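Local coordinates for precorrin-6y methylase (Rhodobacter capsulatus, PDB 3NJR), which methylates precorrin-6Y using S-adenosylmethionine in the biosynthesis of adenosylcobalamin, this chain being the C-terminal domain of the longer enzyme, at residues A[32-35]-A[36-40]; A[41-44]-A[45-48]; A[82-86]-A[87-91]; A[100-103]-A[104-107]; A[152-156]-A[157-161]. One frame throughout, in Å; residues are numbered along the deposited sequence.

Interaction 1. Residues A[32-35]-A[36-40]; sequences FAHD and GQITK. With SAH (S-adenosyl-L-homocysteine), chain C.
Within the loop that lines the S-adenosyl-L-homocysteine (SAH) pocket ahead of helix 41-51, the chain doubles back so that I38 packs against both H34 and F32. Methyl CG2 of I38 sits over one face of the imidazole in a CH-pi contact, 4.1 Å from the H34 ring centroid and displaced toward the rim, while G36 N lies at the ring edge. The other end of the isoleucine, CD1, comes 3.8 Å from F32 CD2, the two side chains crossing at about a right angle. H34 is steadied by its ND1, which donates to F32 O (3.1 Å) from above the carbonyl plane. With CG between the backbone N and the carbonyl carbon (chi1 68°), D35 curls forward, and its OD1 accepts from Q37 N at 3.0 Å; OD2 forms a salt bridge with R89. Beyond this bend, T39 N (3.1 Å) and T39 OG1 (3.0 Å) both donate to SAH OXT. The arrangement combines an Asx turn with a binding site for the carboxylate of the cofactor product.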
loop_
_atom_site.group_PDB
_atom_site.type_symbol
_atom_site.label_atom_id
_atom_site.label_comp_id
_atom_site.label_asym_id
_atom_site.label_seq_id
_atom_site.Cartn_x
_atom_site.Cartn_y
_atom_site.Cartn_z
ATOM N N PHE A 32 12.021 23.398 11.996
ATOM C CA PHE A 32 13.433 23.086 11.819
ATOM C C PHE A 32 13.975 23.803 10.588
ATOM O O PHE A 32 13.331 23.821 9.524
ATOM C CB PHE A 32 13.652 21.573 11.607
ATOM C CG PHE A 32 12.890 20.683 12.555
ATOM C CD1 PHE A 32 13.501 20.182 13.701
ATOM C CD2 PHE A 32 11.567 20.317 12.284
ATOM C CE1 PHE A 32 12.796 19.347 14.588
ATOM C CE2 PHE A 32 10.848 19.494 13.154
ATOM C CZ PHE A 32 11.462 19.008 14.310
ATOM N N ALA A 33 15.159 24.386 10.738
ATOM C CA ALA A 33 16.005 24.748 9.618
ATOM C C ALA A 33 16.349 23.458 8.872
ATOM O O ALA A 33 16.835 22.499 9.474
ATOM C CB ALA A 33 17.262 25.389 10.140
ATOM N N HIS A 34 16.070 23.411 7.575
ATOM C CA HIS A 34 16.413 22.251 6.770
ATOM C C HIS A 34 16.571 22.726 5.349
ATOM O O HIS A 34 16.257 23.881 5.042
ATOM C CB HIS A 34 15.322 21.184 6.844
ATOM C CG HIS A 34 14.033 21.601 6.210
ATOM N ND1 HIS A 34 13.033 22.244 6.909
ATOM C CD2 HIS A 34 13.585 21.476 4.938
ATOM C CE1 HIS A 34 12.025 22.496 6.096
ATOM N NE2 HIS A 34 12.336 22.044 4.892
ATOM N N ASP A 35 17.034 21.833 4.477
ATOM C CA ASP A 35 17.360 22.217 3.106
ATOM C C ASP A 35 16.557 21.465 2.065
ATOM O O ASP A 35 16.804 21.617 0.873
ATOM C CB ASP A 35 18.872 22.067 2.835
ATOM C CG ASP A 35 19.352 20.598 2.842
ATOM O OD1 ASP A 35 18.557 19.649 3.081
ATOM O OD2 ASP A 35 20.566 20.402 2.599
ATOM N N GLY A 36 15.605 20.651 2.506
ATOM C CA GLY A 36 14.907 19.741 1.590
ATOM C C GLY A 36 15.118 18.261 1.884
ATOM O O GLY A 36 14.330 17.431 1.429
ATOM N N GLN A 37 16.160 17.924 2.650
ATOM C CA GLN A 37 16.456 16.523 2.979
ATOM C C GLN A 37 15.888 16.019 4.325
ATOM O O GLN A 37 16.158 14.888 4.736
ATOM C CB GLN A 37 17.969 16.272 2.912
ATOM C CG GLN A 37 18.381 14.795 2.718
ATOM C CD GLN A 37 17.592 14.081 1.594
ATOM O OE1 GLN A 37 17.391 14.632 0.499
ATOM N NE2 GLN A 37 17.154 12.846 1.871
ATOM N N ILE A 38 15.088 16.846 4.991
ATOM C CA ILE A 38 14.518 16.536 6.311
ATOM C C ILE A 38 13.746 15.199 6.335
ATOM O O ILE A 38 13.239 14.776 5.305
ATOM C CB ILE A 38 13.617 17.725 6.782
ATOM C CG1 ILE A 38 13.223 17.590 8.256
ATOM C CG2 ILE A 38 12.403 17.895 5.871
ATOM C CD1 ILE A 38 12.849 18.905 8.941
ATOM N N THR A 39 13.687 14.533 7.495
ATOM C CA THR A 39 12.735 13.418 7.730
ATOM C C THR A 39 11.293 13.947 7.910
ATOM O O THR A 39 11.056 14.830 8.728
ATOM C CB THR A 39 13.118 12.525 8.974
ATOM O OG1 THR A 39 14.389 11.889 8.768
ATOM C CG2 THR A 39 12.061 11.437 9.237
ATOM N N LYS A 40 10.350 13.404 7.140
ATOM C CA LYS A 40 8.955 13.833 7.173
ATOM C C LYS A 40 8.352 13.620 8.560
ATOM O O LYS A 40 8.683 12.659 9.268
ATOM C CB LYS A 40 8.126 13.080 6.128
ATOM C CG LYS A 40 8.358 13.484 4.666
ATOM C CD LYS A 40 7.796 14.872 4.330
ATOM C CE LYS A 40 7.635 15.086 2.816
ATOM N NZ LYS A 40 8.817 14.620 2.014
HETATM N N SAH C . 17.395 12.155 9.381
HETATM C CA SAH C . 17.567 13.340 8.485
HETATM C CB SAH C . 17.169 12.966 7.055
HETATM C CG SAH C . 18.327 13.126 6.062
HETATM S SD SAH C . 18.899 11.543 5.517
HETATM C C SAH C . 16.772 14.515 9.006
HETATM O O SAH C . 17.061 15.679 8.732
HETATM O OXT SAH C . 15.803 14.360 9.738
HETATM C "C5'" SAH C . 20.168 11.914 4.329
HETATM C "C4'" SAH C . 21.434 12.543 4.931
HETATM O "O4'" SAH C . 22.418 11.576 5.344
HETATM C "C3'" SAH C . 22.122 13.440 3.906
HETATM O "O3'" SAH C . 22.170 14.772 4.407
HETATM C "C2'" SAH C . 23.533 12.901 3.750
HETATM O "O2'" SAH C . 24.527 13.931 3.645
HETATM C "C1'" SAH C . 23.729 12.058 5.003
HETATM N N9 SAH C . 24.771 11.007 4.783
HETATM C C8 SAH C . 24.981 10.324 3.637
HETATM N N7 SAH C . 26.018 9.461 3.756
HETATM C C5 SAH C . 26.501 9.584 5.006
HETATM C C6 SAH C . 27.589 8.957 5.800
HETATM N N6 SAH C . 28.365 8.013 5.229
HETATM N N1 SAH C . 27.778 9.354 7.089
HETATM C C2 SAH C . 26.999 10.300 7.648
HETATM N N3 SAH C . 25.992 10.904 6.981
HETATM C C4 SAH C . 25.686 10.603 5.683
#

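Interaction 2. Residues A[41-44]-A[45-48]; sequences SPMR and ALTL
R44 and L48 run side by side and point the same way, one helical turn apart, with R44 CG 4.0 Å from L48 CD1. Beyond this apolar stem the arginine bends at chi3, and its guanidinium is held by E72 through a salt bridge and by the carbonyls of R27 and T39. On another side of the helix, M43 SD and L46 CD1 approach more loosely, at 4.5 Å. T47 has OG1 anti to its carbonyl carbon (chi1 -60°), which turns the hydroxyl back along the helix to donate to M43 O at 2.9 Å. T47 N also donates to M43 O, at 2.9 Å and nearly in line with the carbonyl, whereas OG1 comes from 40° above its plane; two donors thus grip one buried acceptor. P42 packs on L46, A45 on A49 and L46 on P42 of the second subunit. The regular bonds A45 N to S41 O (3.0 Å) and L48 N to R44 O (3.0 Å) complete the pattern of an alpha-helix whose threonine hydroxyl bonds back to the preceding turn.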
loop_
_atom_site.group_PDB
_atom_site.type_symbol
_atom_site.label_atom_id
_atom_site.label_comp_id
_atom_site.label_asym_id
_atom_site.label_seq_id
_atom_site.Cartn_x
_atom_site.Cartn_y
_atom_site.Cartn_z
ATOM N N SER A 41 7.453 14.520 8.938
ATOM C CA SER A 41 6.945 14.568 10.299
ATOM C C SER A 41 6.312 13.227 10.814
ATOM O O SER A 41 6.662 12.762 11.906
ATOM C CB SER A 41 6.058 15.809 10.464
ATOM O OG SER A 41 5.109 15.618 11.485
ATOM N N PRO A 42 5.431 12.576 10.015
ATOM C CA PRO A 42 4.890 11.291 10.490
ATOM C C PRO A 42 5.954 10.182 10.594
ATOM O O PRO A 42 5.851 9.287 11.445
ATOM C CB PRO A 42 3.846 10.931 9.419
ATOM C CG PRO A 42 3.575 12.219 8.686
ATOM C CD PRO A 42 4.893 12.919 8.684
ATOM N N MET A 43 6.971 10.234 9.740
ATOM C CA MET A 43 8.025 9.235 9.818
ATOM C C MET A 43 8.891 9.515 11.042
ATOM O O MET A 43 9.342 8.581 11.725
ATOM C CB MET A 43 8.841 9.154 8.526
ATOM C CG MET A 43 9.849 7.977 8.476
ATOM S SD MET A 43 9.183 6.275 8.223
ATOM C CE MET A 43 8.182 6.521 6.749
ATOM N N ARG A 44 9.082 10.803 11.337
ATOM C CA ARG A 44 9.826 11.203 12.517
ATOM C C ARG A 44 9.137 10.750 13.804
ATOM O O ARG A 44 9.808 10.317 14.753
ATOM C CB ARG A 44 10.081 12.701 12.553
ATOM C CG ARG A 44 11.364 13.042 13.259
ATOM C CD ARG A 44 11.763 14.503 13.143
ATOM N NE ARG A 44 11.235 15.168 11.955
ATOM C CZ ARG A 44 10.121 15.900 11.945
ATOM N NH1 ARG A 44 9.408 16.036 13.059
ATOM N NH2 ARG A 44 9.717 16.495 10.831
ATOM N N ALA A 45 7.811 10.813 13.835
ATOM C CA ALA A 45 7.090 10.225 14.952
ATOM C C ALA A 45 7.373 8.726 15.074
ATOM O O ALA A 45 7.666 8.235 16.169
ATOM C CB ALA A 45 5.592 10.494 14.848
ATOM N N LEU A 46 7.320 7.997 13.959
ATOM C CA LEU A 46 7.467 6.527 14.024
ATOM C C LEU A 46 8.839 6.134 14.539
ATOM O O LEU A 46 8.973 5.224 15.382
ATOM C CB LEU A 46 7.213 5.857 12.685
ATOM C CG LEU A 46 5.749 5.795 12.290
ATOM C CD1 LEU A 46 5.638 5.458 10.804
ATOM C CD2 LEU A 46 4.953 4.804 13.155
ATOM N N THR A 47 9.838 6.836 14.019
ATOM C CA THR A 47 11.230 6.609 14.349
ATOM C C THR A 47 11.475 6.872 15.843
ATOM O O THR A 47 11.899 5.972 16.588
ATOM C CB THR A 47 12.102 7.507 13.476
ATOM O OG1 THR A 47 11.869 7.173 12.104
ATOM C CG2 THR A 47 13.566 7.339 13.804
ATOM N N LEU A 48 11.165 8.077 16.304
ATOM C CA LEU A 48 11.264 8.320 17.736
ATOM C C LEU A 48 10.511 7.326 18.601
ATOM O O LEU A 48 11.028 6.911 19.641
ATOM C CB LEU A 48 11.002 9.779 18.103
ATOM C CG LEU A 48 12.371 10.427 17.876
ATOM C CD1 LEU A 48 12.482 11.088 16.508
ATOM C CD2 LEU A 48 12.647 11.394 18.951
#

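Interaction 3. Residues A[82-86]-A[87-91]; sequences TIEPR and ADRIE. With SAH (S-adenosyl-L-homocysteine), chain C.
D88 places its CG between the backbone N and the carbonyl carbon (chi1 76°) and R86 bends at chi3 (40°), which lays their side chains alongside one another in a salt bridge. R86 NE (2.9 Å) and R86 NH2 (2.6 Å) both donate to D88 OD2, which lies in the guanidinium plane. R89 crosses over one face of that guanidinium; its own group has R86 NH1 above one face and SAH O3' over the other. The like charges, with R86 NH1 3.2 Å from R89 NH1, are probably offset by D88 and D35. This is the strand-to-helix turn after the second strand of a Rossmann-like class I methyltransferase, where an acidic residue commonly holds the ribose. Here E84 does so: SAH O2' donates to E84 OE2 and SAH O3' to E84 OE1, each at 2.7 Å. R86 N fixes the carboxylate through the anti lone pair of E84 OE2 (2.9 Å). At the N-cap position, R86 O accepts from I90 N at 2.9 Å.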
loop_
_atom_site.group_PDB
_atom_site.type_symbol
_atom_site.label_atom_id
_atom_site.label_comp_id
_atom_site.label_asym_id
_atom_site.label_seq_id
_atom_site.Cartn_x
_atom_site.Cartn_y
_atom_site.Cartn_z
ATOM N N THR A 82 25.411 14.088 16.430
ATOM C CA THR A 82 24.803 14.068 15.096
ATOM C C THR A 82 25.881 14.146 14.032
ATOM O O THR A 82 26.578 15.134 13.955
ATOM C CB THR A 82 23.822 15.258 14.940
ATOM O OG1 THR A 82 22.900 15.242 16.040
ATOM C CG2 THR A 82 23.048 15.190 13.625
ATOM N N ILE A 83 25.982 13.113 13.206
ATOM C CA ILE A 83 27.069 12.947 12.239
ATOM C C ILE A 83 26.605 13.247 10.819
ATOM O O ILE A 83 25.777 12.518 10.284
ATOM C CB ILE A 83 27.546 11.471 12.231
ATOM C CG1 ILE A 83 27.341 10.791 13.605
ATOM C CG2 ILE A 83 28.965 11.320 11.631
ATOM C CD1 ILE A 83 28.264 11.249 14.696
ATOM N N GLU A 84 27.145 14.299 10.204
ATOM C CA GLU A 84 26.795 14.691 8.824
ATOM C C GLU A 84 28.044 15.201 8.045
ATOM O O GLU A 84 28.801 16.042 8.573
ATOM C CB GLU A 84 25.678 15.747 8.864
ATOM C CG GLU A 84 25.375 16.513 7.567
ATOM C CD GLU A 84 24.945 15.613 6.400
ATOM O OE1 GLU A 84 23.917 14.901 6.508
ATOM O OE2 GLU A 84 25.643 15.632 5.363
ATOM N N PRO A 85 28.288 14.690 6.810
ATOM C CA PRO A 85 29.483 15.180 6.096
ATOM C C PRO A 85 29.343 16.596 5.548
ATOM O O PRO A 85 30.300 17.373 5.624
ATOM C CB PRO A 85 29.686 14.159 4.960
ATOM C CG PRO A 85 28.354 13.536 4.774
ATOM C CD PRO A 85 27.702 13.523 6.136
ATOM N N ARG A 86 28.165 16.940 5.043
ATOM C CA ARG A 86 27.994 18.196 4.308
ATOM C C ARG A 86 27.970 19.447 5.189
ATOM O O ARG A 86 27.050 19.639 5.996
ATOM C CB ARG A 86 26.747 18.135 3.427
ATOM C CG ARG A 86 26.875 17.153 2.288
ATOM C CD ARG A 86 25.695 17.232 1.354
ATOM N NE ARG A 86 25.288 18.613 1.145
ATOM C CZ ARG A 86 24.292 18.988 0.350
ATOM N NH1 ARG A 86 23.604 18.081 -0.335
ATOM N NH2 ARG A 86 23.988 20.279 0.241
ATOM N N ALA A 87 28.982 20.296 5.018
ATOM C CA ALA A 87 29.095 21.538 5.782
ATOM C C ALA A 87 27.832 22.408 5.751
ATOM O O ALA A 87 27.503 23.060 6.751
ATOM C CB ALA A 87 30.287 22.335 5.307
ATOM N N ASP A 88 27.132 22.432 4.617
ATOM C CA ASP A 88 25.952 23.284 4.491
ATOM C C ASP A 88 24.790 22.721 5.302
ATOM O O ASP A 88 23.997 23.471 5.859
ATOM C CB ASP A 88 25.568 23.561 3.021
ATOM C CG ASP A 88 24.882 22.376 2.342
ATOM O OD1 ASP A 88 23.657 22.450 2.100
ATOM O OD2 ASP A 88 25.559 21.365 2.049
ATOM N N ARG A 89 24.717 21.402 5.401
ATOM C CA ARG A 89 23.675 20.762 6.205
ATOM C C ARG A 89 23.994 20.838 7.692
ATOM O O ARG A 89 23.093 21.022 8.522
ATOM C CB ARG A 89 23.456 19.318 5.766
ATOM C CG ARG A 89 22.981 19.207 4.341
ATOM C CD ARG A 89 22.435 17.844 4.110
ATOM N NE ARG A 89 21.347 17.813 3.143
ATOM C CZ ARG A 89 21.315 17.020 2.073
ATOM N NH1 ARG A 89 22.317 16.182 1.824
ATOM N NH2 ARG A 89 20.270 17.052 1.252
ATOM N N ILE A 90 25.278 20.703 8.015
ATOM C CA ILE A 90 25.781 20.920 9.379
ATOM C C ILE A 90 25.319 22.280 9.932
ATOM O O ILE A 90 24.895 22.388 11.074
ATOM C CB ILE A 90 27.334 20.773 9.424
ATOM C CG1 ILE A 90 27.724 19.293 9.566
ATOM C CG2 ILE A 90 27.978 21.684 10.504
ATOM C CD1 ILE A 90 27.848 18.793 10.999
ATOM N N GLU A 91 25.373 23.298 9.089
ATOM C CA GLU A 91 24.936 24.623 9.440
ATOM C C GLU A 91 23.470 24.668 9.889
ATOM O O GLU A 91 23.139 25.372 10.862
ATOM C CB GLU A 91 25.149 25.532 8.249
ATOM C CG GLU A 91 25.309 26.968 8.619
ATOM C CD GLU A 91 24.707 27.889 7.562
ATOM O OE1 GLU A 91 24.585 27.456 6.378
ATOM O OE2 GLU A 91 24.351 29.042 7.924
HETATM N N SAH C . 17.395 12.155 9.381
HETATM C CA SAH C . 17.567 13.340 8.485
HETATM C CB SAH C . 17.169 12.966 7.055
HETATM C CG SAH C . 18.327 13.126 6.062
HETATM S SD SAH C . 18.899 11.543 5.517
HETATM C C SAH C . 16.772 14.515 9.006
HETATM O O SAH C . 17.061 15.679 8.732
HETATM O OXT SAH C . 15.803 14.360 9.738
HETATM C "C5'" SAH C . 20.168 11.914 4.329
HETATM C "C4'" SAH C . 21.434 12.543 4.931
HETATM O "O4'" SAH C . 22.418 11.576 5.344
HETATM C "C3'" SAH C . 22.122 13.440 3.906
HETATM O "O3'" SAH C . 22.170 14.772 4.407
HETATM C "C2'" SAH C . 23.533 12.901 3.750
HETATM O "O2'" SAH C . 24.527 13.931 3.645
HETATM C "C1'" SAH C . 23.729 12.058 5.003
HETATM N N9 SAH C . 24.771 11.007 4.783
HETATM C C8 SAH C . 24.981 10.324 3.637
HETATM N N7 SAH C . 26.018 9.461 3.756
HETATM C C5 SAH C . 26.501 9.584 5.006
HETATM C C6 SAH C . 27.589 8.957 5.800
HETATM N N6 SAH C . 28.365 8.013 5.229
HETATM N N1 SAH C . 27.778 9.354 7.089
HETATM C C2 SAH C . 26.999 10.300 7.648
HETATM N N3 SAH C . 25.992 10.904 6.981
HETATM C C4 SAH C . 25.686 10.603 5.683
#

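Interaction 4. Residues A[100-103]-A[104-107]; sequences YGLS and PRMR
At the return from helix 87-99 to strand 106-110, a tight turn brings L102 against R105 and M106. The helix ends just before it in a Schellman motif: G101, with positive phi, is the C-prime residue, and L102 N reaches back to I97 O. The carbonyl of L102 then serves as the acceptor for the next bend. M106 N donates to L102 O at 2.6 Å, almost in line with the carbonyl, and R105 N adds a weak bond to the same oxygen (2.7 Å). S103 and P104, both with phi/psi of -59/-38°, form the corner between them, so the backbone makes one helix-like turn before it straightens into the strand. Side chains follow the same fold. L102 CB rests 4.0 Å from M106 CB, and L102 CD2 lies 4.0 Å from R105 CD, the aliphatic part of the arginine crossing the leucine at a slant. At the exposed corner S103 OG comes beside the proline ring, 3.2 Å from P104 CD. M106 has CG anti to the backbone N (chi1 172°), and its extended chain leads away from L102 toward I93 and I97 of helix 87-99 and S70 and V71 of helix 68-75. Strand 106-110 then pairs in parallel with strand 79-84, as expected for the closing turn of a beta-alpha-beta crossover in a Rossmann-like methyltransferase sheet.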
loop_
_atom_site.group_PDB
_atom_site.type_symbol
_atom_site.label_atom_id
_atom_site.label_comp_id
_atom_site.label_asym_id
_atom_site.label_seq_id
_atom_site.Cartn_x
_atom_site.Cartn_y
_atom_site.Cartn_z
ATOM N N TYR A 100 16.752 25.727 19.813
ATOM C CA TYR A 100 16.144 24.979 20.906
ATOM C C TYR A 100 17.019 24.925 22.154
ATOM O O TYR A 100 16.711 24.216 23.114
ATOM C CB TYR A 100 15.773 23.576 20.423
ATOM C CG TYR A 100 14.648 23.583 19.408
ATOM C CD1 TYR A 100 14.915 23.612 18.027
ATOM C CD2 TYR A 100 13.314 23.596 19.826
ATOM C CE1 TYR A 100 13.869 23.652 17.094
ATOM C CE2 TYR A 100 12.266 23.622 18.909
ATOM C CZ TYR A 100 12.544 23.653 17.556
ATOM O OH TYR A 100 11.495 23.680 16.677
ATOM N N GLY A 101 18.101 25.701 22.134
ATOM C CA GLY A 101 19.035 25.771 23.246
ATOM C C GLY A 101 19.458 24.393 23.708
ATOM O O GLY A 101 19.367 24.076 24.904
ATOM N N LEU A 102 19.909 23.583 22.752
ATOM C CA LEU A 102 20.316 22.208 23.010
ATOM C C LEU A 102 21.839 21.971 23.062
ATOM O O LEU A 102 22.268 20.827 23.177
ATOM C CB LEU A 102 19.650 21.263 21.997
ATOM C CG LEU A 102 18.119 21.109 22.107
ATOM C CD1 LEU A 102 17.548 20.503 20.845
ATOM C CD2 LEU A 102 17.697 20.303 23.332
ATOM N N SER A 103 22.644 23.043 23.018
ATOM C CA SER A 103 24.107 22.908 22.937
ATOM C C SER A 103 24.746 22.126 24.092
ATOM O O SER A 103 25.689 21.359 23.860
ATOM C CB SER A 103 24.824 24.245 22.703
ATOM O OG SER A 103 24.728 25.092 23.831
ATOM N N PRO A 104 24.245 22.293 25.329
ATOM C CA PRO A 104 24.723 21.337 26.331
ATOM C C PRO A 104 24.403 19.863 25.971
ATOM O O PRO A 104 25.214 18.984 26.223
ATOM C CB PRO A 104 23.949 21.742 27.595
ATOM C CG PRO A 104 22.693 22.444 27.064
ATOM C CD PRO A 104 23.223 23.205 25.874
ATOM N N ARG A 105 23.237 19.610 25.389
ATOM C CA ARG A 105 22.712 18.262 25.167
ATOM C C ARG A 105 23.095 17.655 23.802
ATOM O O ARG A 105 23.141 16.437 23.657
ATOM C CB ARG A 105 21.183 18.311 25.243
ATOM C CG ARG A 105 20.597 18.376 26.627
ATOM C CD ARG A 105 19.059 18.304 26.543
ATOM N NE ARG A 105 18.413 17.537 27.618
ATOM C CZ ARG A 105 19.026 16.767 28.531
ATOM N NH1 ARG A 105 20.351 16.621 28.560
ATOM N NH2 ARG A 105 18.298 16.127 29.442
ATOM N N MET A 106 23.339 18.508 22.808
ATOM C CA MET A 106 23.446 18.067 21.426
ATOM C C MET A 106 24.687 18.602 20.710
ATOM O O MET A 106 24.923 19.809 20.702
ATOM C CB MET A 106 22.167 18.444 20.688
ATOM C CG MET A 106 22.169 18.230 19.188
ATOM S SD MET A 106 20.475 18.077 18.561
ATOM C CE MET A 106 20.696 18.352 16.796
ATOM N N ARG A 107 25.465 17.691 20.118
ATOM C CA ARG A 107 26.692 18.011 19.368
ATOM C C ARG A 107 26.592 17.720 17.868
ATOM O O ARG A 107 26.066 16.694 17.462
ATOM C CB ARG A 107 27.846 17.140 19.875
ATOM C CG ARG A 107 28.803 17.755 20.836
ATOM C CD ARG A 107 29.772 16.679 21.346
ATOM N NE ARG A 107 30.772 16.281 20.342
ATOM C CZ ARG A 107 31.603 15.245 20.471
ATOM N NH1 ARG A 107 31.558 14.474 21.552
ATOM N NH2 ARG A 107 32.485 14.977 19.506
#

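Interaction 5. Residues A[152-156]-A[157-161]; sequences ANAVT and LESET
T156 O lies over one face of the E160 carboxylate, displaced toward CG, with E160 CD 3.6 Å away, while OE1 is hydrogen-bonded to a glycerol probably left from crystallisation. The contact is the N-terminal turn of helix 157-170, directly after strand 149-154 of the Rossmann-like sheet, and T156 occupies the N-cap position. Its OG1, between the backbone N and the carbonyl carbon (chi1 69°), accepts from S159 N at 3.0 Å, although the exact place of this hydroxyl in the model is less sure. The first helical bond is firmer: E160 N donates to T156 O at 2.8 Å, nearly straight at 169°. E160 itself keeps an extended chain beyond CG, which passes alongside T156 O. E158 OE2 forms a salt bridge with R189 of the third subunit, and L157 and E160 also pack on W191 of that chain. Beneath the turn, the methyl of A154 points from the strand toward the helix, its CB 3.8 Å from S159 CB and 3.7 Å from E160 CG.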
loop_
_atom_site.group_PDB
_atom_site.type_symbol
_atom_site.label_atom_id
_atom_site.label_comp_id
_atom_site.label_asym_id
_atom_site.label_seq_id
_atom_site.Cartn_x
_atom_site.Cartn_y
_atom_site.Cartn_z
ATOM N N ALA A 152 16.744 1.964 11.902
ATOM C CA ALA A 152 17.127 2.385 10.554
ATOM C C ALA A 152 15.923 2.492 9.636
ATOM O O ALA A 152 15.038 1.661 9.699
ATOM C CB ALA A 152 18.120 1.413 9.982
ATOM N N ASN A 153 15.900 3.528 8.797
ATOM C CA ASN A 153 14.923 3.672 7.702
ATOM C C ASN A 153 15.580 3.384 6.338
ATOM O O ASN A 153 16.687 3.807 6.078
ATOM C CB ASN A 153 14.295 5.067 7.700
ATOM C CG ASN A 153 13.662 5.443 9.048
ATOM O OD1 ASN A 153 13.124 4.596 9.764
ATOM N ND2 ASN A 153 13.724 6.725 9.389
ATOM N N ALA A 154 14.897 2.649 5.476
ATOM C CA ALA A 154 15.398 2.365 4.131
ATOM C C ALA A 154 14.392 2.830 3.077
ATOM O O ALA A 154 13.196 2.593 3.213
ATOM C CB ALA A 154 15.650 0.886 3.985
ATOM N N VAL A 155 14.866 3.481 2.022
ATOM C CA VAL A 155 13.965 3.876 0.927
ATOM C C VAL A 155 14.412 3.378 -0.472
ATOM O O VAL A 155 13.722 3.637 -1.479
ATOM C CB VAL A 155 13.686 5.391 0.940
ATOM C CG1 VAL A 155 14.932 6.183 0.518
ATOM C CG2 VAL A 155 12.485 5.709 0.066
ATOM N N THR A 156 15.551 2.669 -0.524
ATOM C CA THR A 156 16.012 1.996 -1.743
ATOM C C THR A 156 15.868 0.479 -1.612
ATOM O O THR A 156 15.904 -0.067 -0.498
ATOM C CB THR A 156 17.489 2.327 -2.088
ATOM O OG1 THR A 156 18.360 1.724 -1.123
ATOM C CG2 THR A 156 17.724 3.818 -2.131
ATOM N N LEU A 157 15.727 -0.205 -2.748
ATOM C CA LEU A 157 15.606 -1.663 -2.742
ATOM C C LEU A 157 16.846 -2.285 -2.130
ATOM O O LEU A 157 16.765 -3.320 -1.447
ATOM C CB LEU A 157 15.354 -2.210 -4.152
ATOM C CG LEU A 157 14.023 -1.835 -4.825
ATOM C CD1 LEU A 157 13.987 -2.247 -6.286
ATOM C CD2 LEU A 157 12.877 -2.456 -4.099
ATOM N N GLU A 158 17.992 -1.635 -2.349
ATOM C CA GLU A 158 19.264 -2.128 -1.820
ATOM C C GLU A 158 19.369 -2.009 -0.295
ATOM O O GLU A 158 19.772 -2.956 0.372
ATOM C CB GLU A 158 20.435 -1.455 -2.529
ATOM C CG GLU A 158 20.649 -1.967 -3.964
ATOM C CD GLU A 158 19.709 -1.329 -4.997
ATOM O OE1 GLU A 158 19.039 -0.303 -4.677
ATOM O OE2 GLU A 158 19.662 -1.850 -6.149
ATOM N N SER A 159 18.972 -0.865 0.255
ATOM C CA SER A 159 18.964 -0.680 1.712
ATOM C C SER A 159 17.826 -1.437 2.415
ATOM O O SER A 159 18.004 -1.966 3.509
ATOM C CB SER A 159 18.953 0.809 2.070
ATOM O OG SER A 159 18.194 1.564 1.135
ATOM N N GLU A 160 16.659 -1.513 1.784
ATOM C CA GLU A 160 15.597 -2.396 2.283
ATOM C C GLU A 160 16.047 -3.859 2.392
ATOM O O GLU A 160 15.752 -4.519 3.410
ATOM C CB GLU A 160 14.328 -2.290 1.431
ATOM C CG GLU A 160 13.627 -0.939 1.519
ATOM C CD GLU A 160 12.548 -0.782 0.476
ATOM O OE1 GLU A 160 12.434 -1.667 -0.396
ATOM O OE2 GLU A 160 11.810 0.226 0.513
ATOM N N THR A 161 16.750 -4.363 1.366
ATOM C CA THR A 161 17.232 -5.764 1.383
ATOM C C THR A 161 18.086 -5.983 2.611
ATOM O O THR A 161 17.928 -6.974 3.345
ATOM C CB THR A 161 18.102 -6.127 0.160
ATOM O OG1 THR A 161 17.441 -5.737 -1.054
ATOM C CG2 THR A 161 18.379 -7.634 0.144
#

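The five contacts follow one another in series along the chain. Interactions 1 and 3 have centres 12 Å apart and both touch SAH; a salt bridge joins them, so the loop before helix 41-51 and the start of helix 87-99 close on the ligand together. Interaction 2 follows directly on interaction 1 and touches it through R44. Interactions 3 and 4 mark the two ends of helix 87-99, and their strands, 79-84 and 106-110, are neighbours in the sheet. Interactions 4 and 5 lie 30 Å apart between centres, on opposite sides of the chain's centre, yet reach the same sheet. Interactions 2 and 5 also face other subunits, linking the domain to the tetramer.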